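PDB 3JV1: p22 protein from Trypanosoma brucei, which serves as an accessory factor for RNA editing specific to the cytochrome oxidase subunit II transcript and belongs to the MAM33 family. Local coordinates for residues I36-G41 and E166-E171; Q59-D64 and T71-V76; N100-H105 and L124-D129. All blocks are in the same frame, centred on the assembly; numbering follows the deposited sequence.

Contact 1. Residues I36-G41 and E166-E171; sequences IDRKPG and EQADYE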
# COMPACT_ATOMS: atom_id res chain seq x y z
N ILE A 36 -14.28 3.25 23.58
CA ILE A 36 -14.08 2.50 22.35
C ILE A 36 -14.93 3.01 21.21
O ILE A 36 -16.12 3.30 21.36
CB ILE A 36 -14.31 1.00 22.55
CG1 ILE A 36 -13.94 0.25 21.27
CG2 ILE A 36 -15.75 0.73 22.93
CD1 ILE A 36 -13.51 -1.18 21.51
N ASP A 37 -14.29 3.15 20.06
CA ASP A 37 -14.93 3.64 18.86
C ASP A 37 -15.04 2.47 17.89
O ASP A 37 -14.13 2.22 17.10
CB ASP A 37 -14.09 4.78 18.29
CG ASP A 37 -14.54 5.23 16.92
OD1 ASP A 37 -15.75 5.46 16.73
OD2 ASP A 37 -13.66 5.37 16.04
N ARG A 38 -16.15 1.74 17.98
CA ARG A 38 -16.40 0.58 17.13
C ARG A 38 -17.84 0.59 16.63
O ARG A 38 -18.79 0.73 17.40
CB ARG A 38 -16.13 -0.72 17.90
CG ARG A 38 -16.36 -2.01 17.11
CD ARG A 38 -17.78 -2.53 17.24
NE ARG A 38 -18.03 -3.69 16.40
CZ ARG A 38 -19.20 -4.33 16.33
NH1 ARG A 38 -20.24 -3.92 17.06
NH2 ARG A 38 -19.34 -5.38 15.53
N LYS A 39 -18.00 0.44 15.32
CA LYS A 39 -19.31 0.41 14.69
C LYS A 39 -19.46 -0.89 13.91
O LYS A 39 -18.49 -1.39 13.35
CB LYS A 39 -19.50 1.60 13.75
CG LYS A 39 -19.65 2.94 14.44
CD LYS A 39 -18.44 3.83 14.22
CE LYS A 39 -18.28 4.19 12.76
NZ LYS A 39 -17.22 5.21 12.56
N PRO A 40 -20.68 -1.44 13.86
CA PRO A 40 -20.92 -2.68 13.12
C PRO A 40 -20.38 -2.55 11.70
O PRO A 40 -20.59 -1.52 11.05
CB PRO A 40 -22.45 -2.80 13.14
CG PRO A 40 -22.82 -2.15 14.44
CD PRO A 40 -21.92 -0.93 14.47
N GLY A 41 -19.68 -3.57 11.21
CA GLY A 41 -19.15 -3.52 9.86
C GLY A 41 -17.78 -2.88 9.73
O GLY A 41 -17.17 -2.91 8.66
N GLU A 166 -16.01 -9.69 15.12
CA GLU A 166 -15.88 -10.37 13.84
C GLU A 166 -17.12 -11.25 13.66
O GLU A 166 -17.71 -11.29 12.58
CB GLU A 166 -14.63 -11.25 13.82
CG GLU A 166 -14.50 -12.09 12.57
CD GLU A 166 -13.25 -12.95 12.54
OE1 GLU A 166 -12.97 -13.64 13.55
OE2 GLU A 166 -12.55 -12.94 11.51
N GLN A 167 -17.51 -11.92 14.73
CA GLN A 167 -18.66 -12.80 14.74
C GLN A 167 -19.93 -12.00 14.46
O GLN A 167 -20.79 -12.43 13.69
CB GLN A 167 -18.76 -13.50 16.11
CG GLN A 167 -20.00 -14.36 16.31
CD GLN A 167 -20.14 -15.43 15.26
OE1 GLN A 167 -19.18 -16.13 14.95
NE2 GLN A 167 -21.34 -15.58 14.73
N ALA A 168 -20.04 -10.84 15.08
CA ALA A 168 -21.19 -9.97 14.88
C ALA A 168 -21.19 -9.44 13.44
O ALA A 168 -22.24 -9.37 12.80
CB ALA A 168 -21.15 -8.81 15.87
N ASP A 169 -20.02 -9.06 12.94
CA ASP A 169 -19.92 -8.55 11.58
C ASP A 169 -20.30 -9.62 10.57
O ASP A 169 -20.91 -9.33 9.54
CB ASP A 169 -18.50 -8.05 11.28
CG ASP A 169 -18.19 -6.72 11.95
OD1 ASP A 169 -19.13 -6.04 12.42
OD2 ASP A 169 -17.00 -6.36 11.99
N TYR A 170 -19.93 -10.86 10.87
CA TYR A 170 -20.23 -11.98 9.99
C TYR A 170 -21.73 -12.20 9.86
O TYR A 170 -22.23 -12.42 8.77
CB TYR A 170 -19.59 -13.27 10.50
CG TYR A 170 -19.96 -14.47 9.66
CD1 TYR A 170 -19.70 -14.47 8.29
CD2 TYR A 170 -20.56 -15.59 10.23
CE1 TYR A 170 -20.04 -15.56 7.50
CE2 TYR A 170 -20.91 -16.69 9.44
CZ TYR A 170 -20.64 -16.67 8.08
OH TYR A 170 -20.97 -17.74 7.29
N GLU A 171 -22.44 -12.14 10.98
CA GLU A 171 -23.88 -12.34 10.96
C GLU A 171 -24.59 -11.16 10.29
O GLU A 171 -25.60 -11.34 9.62
CB GLU A 171 -24.43 -12.51 12.38
CG GLU A 171 -23.82 -13.68 13.12
CD GLU A 171 -24.45 -13.90 14.48
OE1 GLU A 171 -23.81 -14.56 15.33
OE2 GLU A 171 -25.59 -13.42 14.70
O HOH W 1 -17.13 -4.26 13.91

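Contact 2. Residues Q59-D64 and T71-V76; sequences QLTGED and TRTLDV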
# COMPACT_ATOMS: atom_id res chain seq x y z
N GLN A 59 -5.23 2.34 17.69
CA GLN A 59 -5.88 2.22 16.38
C GLN A 59 -5.45 0.91 15.72
O GLN A 59 -4.27 0.75 15.42
CB GLN A 59 -5.46 3.37 15.45
CG GLN A 59 -5.44 4.74 16.07
CD GLN A 59 -4.91 5.80 15.11
OE1 GLN A 59 -3.85 5.63 14.51
NE2 GLN A 59 -5.65 6.90 14.97
N LEU A 60 -6.39 -0.01 15.51
CA LEU A 60 -6.06 -1.27 14.85
C LEU A 60 -5.68 -0.91 13.42
O LEU A 60 -6.34 -0.08 12.80
CB LEU A 60 -7.26 -2.21 14.83
CG LEU A 60 -7.57 -3.05 16.07
CD1 LEU A 60 -6.57 -4.18 16.16
CD2 LEU A 60 -7.55 -2.19 17.31
N THR A 61 -4.63 -1.53 12.90
CA THR A 61 -4.19 -1.23 11.55
C THR A 61 -4.25 -2.43 10.60
O THR A 61 -3.99 -2.29 9.40
CB THR A 61 -2.75 -0.65 11.53
OG1 THR A 61 -1.86 -1.57 12.17
CG2 THR A 61 -2.70 0.67 12.26
N GLY A 62 -4.58 -3.61 11.12
CA GLY A 62 -4.67 -4.77 10.26
C GLY A 62 -4.41 -6.11 10.90
O GLY A 62 -4.25 -6.22 12.12
N GLU A 63 -4.40 -7.14 10.06
CA GLU A 63 -4.15 -8.52 10.45
C GLU A 63 -3.12 -8.95 9.42
O GLU A 63 -3.24 -8.59 8.25
CB GLU A 63 -5.42 -9.36 10.29
CG GLU A 63 -6.65 -8.78 10.99
CD GLU A 63 -7.12 -7.47 10.38
OE1 GLU A 63 -7.38 -7.44 9.15
OE2 GLU A 63 -7.24 -6.47 11.11
N ASP A 64 -2.12 -9.73 9.81
CA ASP A 64 -1.09 -10.07 8.83
C ASP A 64 -0.53 -11.48 8.77
O ASP A 64 -0.80 -12.33 9.62
CB ASP A 64 0.08 -9.11 8.99
CG ASP A 64 0.88 -9.38 10.25
OD1 ASP A 64 0.26 -9.55 11.32
OD2 ASP A 64 2.13 -9.43 10.17
N THR A 71 -2.54 -12.85 14.20
CA THR A 71 -1.78 -11.74 14.76
C THR A 71 -2.32 -10.41 14.20
O THR A 71 -2.44 -10.24 12.99
CB THR A 71 -0.27 -11.85 14.44
OG1 THR A 71 -0.07 -11.79 13.02
CG2 THR A 71 0.28 -13.16 14.96
N ARG A 72 -2.64 -9.49 15.10
CA ARG A 72 -3.17 -8.19 14.70
C ARG A 72 -2.15 -7.07 14.88
O ARG A 72 -1.31 -7.10 15.78
CB ARG A 72 -4.42 -7.86 15.53
CG ARG A 72 -5.52 -8.90 15.42
CD ARG A 72 -6.67 -8.59 16.37
NE ARG A 72 -7.77 -9.55 16.23
CZ ARG A 72 -7.64 -10.86 16.40
NH1 ARG A 72 -6.47 -11.38 16.72
NH2 ARG A 72 -8.70 -11.66 16.26
N THR A 73 -2.21 -6.07 14.00
CA THR A 73 -1.31 -4.94 14.09
C THR A 73 -2.10 -3.72 14.53
O THR A 73 -3.27 -3.57 14.18
CB THR A 73 -0.62 -4.62 12.74
OG1 THR A 73 -1.62 -4.43 11.73
CG2 THR A 73 0.32 -5.74 12.33
N LEU A 74 -1.47 -2.87 15.31
CA LEU A 74 -2.12 -1.66 15.77
C LEU A 74 -1.07 -0.63 16.13
O LEU A 74 0.09 -0.97 16.35
CB LEU A 74 -3.02 -1.96 16.97
CG LEU A 74 -2.48 -2.77 18.14
CD1 LEU A 74 -1.64 -1.91 19.06
CD2 LEU A 74 -3.65 -3.36 18.93
N ASP A 75 -1.48 0.63 16.17
CA ASP A 75 -0.60 1.72 16.54
C ASP A 75 -1.08 2.23 17.88
O ASP A 75 -2.28 2.31 18.13
CB ASP A 75 -0.69 2.88 15.55
CG ASP A 75 0.08 2.63 14.27
OD1 ASP A 75 0.91 1.70 14.23
OD2 ASP A 75 -0.13 3.40 13.32
N VAL A 76 -0.13 2.57 18.74
CA VAL A 76 -0.46 3.12 20.03
C VAL A 76 0.17 4.51 20.05
O VAL A 76 1.39 4.64 19.95
CB VAL A 76 0.11 2.27 21.18
CG1 VAL A 76 0.07 3.05 22.49
CG2 VAL A 76 -0.73 1.00 21.31
O HOH W 2 0.46 -0.49 12.92

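Contact 3. Residues N100-H105 and L124-D129; sequences NVCFRH and LYMGPD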
# COMPACT_ATOMS: atom_id res chain seq x y z
N ASN A 100 7.97 -1.11 16.18
CA ASN A 100 8.57 0.18 15.85
C ASN A 100 8.21 1.22 16.90
O ASN A 100 7.20 1.11 17.58
CB ASN A 100 8.07 0.69 14.49
CG ASN A 100 8.55 -0.16 13.32
OD1 ASN A 100 9.72 -0.07 12.93
ND2 ASN A 100 7.66 -0.97 12.77
N VAL A 101 9.07 2.22 17.04
CA VAL A 101 8.86 3.33 17.96
C VAL A 101 9.26 4.57 17.18
O VAL A 101 10.43 4.75 16.83
CB VAL A 101 9.74 3.25 19.22
CG1 VAL A 101 9.51 4.50 20.07
CG2 VAL A 101 9.41 2.01 20.01
N CYS A 102 8.27 5.42 16.88
CA CYS A 102 8.51 6.64 16.14
C CYS A 102 8.14 7.83 17.00
O CYS A 102 7.35 7.71 17.95
CB CYS A 102 7.63 6.70 14.89
SG CYS A 102 7.67 5.24 13.88
N PHE A 103 8.72 8.98 16.68
CA PHE A 103 8.38 10.19 17.38
C PHE A 103 7.87 11.18 16.34
O PHE A 103 8.49 11.37 15.30
CB PHE A 103 9.57 10.81 18.11
CG PHE A 103 9.17 11.96 18.98
CD1 PHE A 103 8.53 11.74 20.19
CD2 PHE A 103 9.37 13.27 18.56
CE1 PHE A 103 8.09 12.80 20.97
CE2 PHE A 103 8.93 14.34 19.34
CZ PHE A 103 8.29 14.10 20.55
N ARG A 104 6.74 11.81 16.63
CA ARG A 104 6.16 12.77 15.71
C ARG A 104 6.06 14.15 16.34
O ARG A 104 5.29 14.36 17.28
CB ARG A 104 4.78 12.30 15.27
CG ARG A 104 4.80 10.96 14.55
CD ARG A 104 5.62 11.04 13.28
NE ARG A 104 5.70 9.74 12.61
CZ ARG A 104 6.83 9.12 12.31
NH1 ARG A 104 8.00 9.67 12.61
NH2 ARG A 104 6.79 7.93 11.72
N HIS A 105 6.84 15.09 15.83
CA HIS A 105 6.81 16.46 16.34
C HIS A 105 5.46 17.09 16.01
O HIS A 105 4.91 17.86 16.80
CB HIS A 105 7.94 17.28 15.71
CG HIS A 105 9.28 17.00 16.31
ND1 HIS A 105 9.64 17.44 17.57
CD2 HIS A 105 10.35 16.32 15.84
CE1 HIS A 105 10.86 17.04 17.84
NE2 HIS A 105 11.32 16.36 16.81
N LEU A 124 8.67 9.78 6.88
CA LEU A 124 9.39 10.19 8.09
C LEU A 124 10.23 9.06 8.68
O LEU A 124 10.03 7.88 8.36
CB LEU A 124 8.40 10.68 9.15
CG LEU A 124 7.45 11.80 8.72
CD1 LEU A 124 6.46 12.07 9.83
CD2 LEU A 124 8.25 13.05 8.37
N TYR A 125 11.17 9.43 9.54
CA TYR A 125 12.05 8.48 10.21
C TYR A 125 11.15 7.52 10.97
O TYR A 125 10.23 7.94 11.68
CB TYR A 125 12.98 9.21 11.18
CG TYR A 125 13.95 8.31 11.92
CD1 TYR A 125 14.77 7.42 11.23
CD2 TYR A 125 14.07 8.39 13.30
CE1 TYR A 125 15.69 6.62 11.90
CE2 TYR A 125 15.00 7.61 13.99
CZ TYR A 125 15.80 6.73 13.28
OH TYR A 125 16.71 5.96 13.96
N MET A 126 11.42 6.22 10.83
CA MET A 126 10.61 5.21 11.49
C MET A 126 11.25 4.65 12.76
O MET A 126 10.85 3.60 13.26
CB MET A 126 10.34 4.07 10.51
CG MET A 126 9.55 4.50 9.29
SD MET A 126 7.90 5.10 9.73
CE MET A 126 7.14 3.58 10.25
N GLY A 127 12.24 5.37 13.28
CA GLY A 127 12.92 4.93 14.48
C GLY A 127 13.89 3.81 14.17
O GLY A 127 13.94 3.33 13.04
N PRO A 128 14.69 3.36 15.15
CA PRO A 128 15.65 2.28 14.94
C PRO A 128 15.01 0.90 14.95
O PRO A 128 13.86 0.73 15.39
CB PRO A 128 16.60 2.45 16.12
CG PRO A 128 15.65 2.82 17.23
CD PRO A 128 14.76 3.86 16.54
N ASP A 129 15.76 -0.07 14.45
CA ASP A 129 15.33 -1.46 14.43
C ASP A 129 15.44 -1.87 15.90
O ASP A 129 16.50 -1.71 16.51
CB ASP A 129 16.31 -2.28 13.57
CG ASP A 129 15.96 -3.75 13.52
OD1 ASP A 129 15.31 -4.24 14.47
OD2 ASP A 129 16.35 -4.41 12.54
O HOH W 3 12.06 -1.06 13.27
O HOH W 4 11.38 1.72 15.18
O HOH W 5 10.68 8.60 14.58

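Contact 1. Residues I36-G41 and E166-E171
R38 and D169 approach from opposite directions and meet in a salt bridge, R38 NH2 lying 3.2 Å from D169 OD1. The arginine side chain first runs trans to its backbone N (chi1 -180°), bends once at chi2 (-90°) and is straight beyond; that single bend carries the guanidinium to the helix. Its plane and the carboxylate plane are only 15° apart. A168 CB sits 3.9 Å from R38 NH2, and P40 CA lies over one face of the guanidinium. D169 OD1 also takes the backbone N-H of G41, with N to OD1 at 2.8 Å, reached from well above the carboxylate plane. A water accepts from R38 NE at 2.7 Å and lies 2.8 Å from D169 OD2, to which it can donate. The contact thus joins the loop after strand 35-37 to helix 152-181, the long C-terminal helix, where F161 and W164 touch R38. Y125 of the second subunit packs on D169, and G41 forms backbone hydrogen bonds with that subunit, which places the contact at a subunit interface. With a cation and an amide at OD1 and a water near OD2, the buried D169 carboxylate is probably stabilised as the anion.

Contact 2. Residues Q59-D64 and T71-V76
T61 and T73 meet through their hydroxyls, OG1 to OG1 2.9 Å, the side chains crossing at about a right angle; either oxygen could be the donor. The tight part is the backbone ladder, where Q59 and D75 exchange two bonds. T61 N bonds nearly straight to T73 O and T73 N to G62 O, both at 2.8 Å, while G62 N adds a weak bond to T73 O. T61 and G62 thus both face T73, a classic beta bulge that shifts the register by one in the hairpin of strands 54-63 and 72-80, part of the antiparallel sheet of this MAM33-family protein. G62 adopts phi 153°, psi -175°, angles that call for glycine. On the face of L60, R72 and L74, all three buried, L60 CD1 touches L74 CD2 at 4.1 Å, and I158 of helix 152-181 touches L74. The extended chain of R72 ends in a salt bridge with D159. On the looser side of T73 and D75, a water lies 2.7 Å from T61 OG1 and donates to D75 OD1. Toward the loop that closes the hairpin, D64 N bonds to T71 O at 3.2 Å, and OD1 of the poorly ordered D64 accepts from T71 OG1 at 2.8 Å.

Contact 3. Residues N100-H105 and L124-D129
R104 reaches from the sheet to the loop, its NH1 donating to Y125 O at 3.0 Å. In the antiparallel sheet of this MAM33-family fold, 95-104 is an outermost strand within the chain, and 124-129, without regular structure, runs beside it. The arginine bond is well directed, with an N-H...O angle of 165°, Y125 O in the guanidinium plane and NH1 in the carbonyl plane. NH2 adds a weak bond to the same oxygen. Around this pair the guanidinium is sandwiched, with C102 CB over one face and L124 CB over the opposite one, both offset toward its rim. At the edge, M126 SD stands 3.6 Å from R104 NH2. The arginine folds back through successive turns at chi1 (-60°) and chi2 (-62°), which lets NH1 also donate to F103 O in its own strand, from above that carbonyl's plane. Bends at chi2 and chi3 curl the methionine back until M126 CE is 4.0 Å from C102 SG.

Further out, waters bridge the backbones of strand and loop. One accepts from F103 N and donates to Y125 O; another accepts from V101 N and lies within bonding distance of M126 O and P128 O. In the next shell, strand 83-92 holds the edge strand through backbone bonds of N100, C102 and R104 with G88, V86 and A84, and V86 touches the R104 side chain. The third subunit packs on both segments: its W173 donates from NE1 to V101 O and packs on P128, while its F180 meets F103 edge-to-face. Loop and strand thus both belong to a subunit interface. Within the loop, G127 N lies 3.4 Å above the centre of the Y125 ring, and across to the strand G127 CA makes a CA-H...O contact with V101 O at 3.4 Å.

In the fold
All three contacts reach the same antiparallel sheet, at different places across it. Contact 2 joins two inner strands, its centre about 5 Å from the centre of the chain, and is partly buried; contact 1, a surface contact, and contact 3, partly buried, each involve an outermost strand and lie on opposite sides of that centre, their own centres 31 Å apart. Contacts 1 and 2 share helix 152-181, which supplies D169 to the first and packs against the second. The chemistry follows position: antiparallel backbone pairing interrupted by a bulge inside the sheet, a charged pair with water in contact 1, and an arginine-carbonyl bond with bridging waters in contact 3. Contacts 1 and 3 also touch neighbouring subunits, whereas contact 2 touches none.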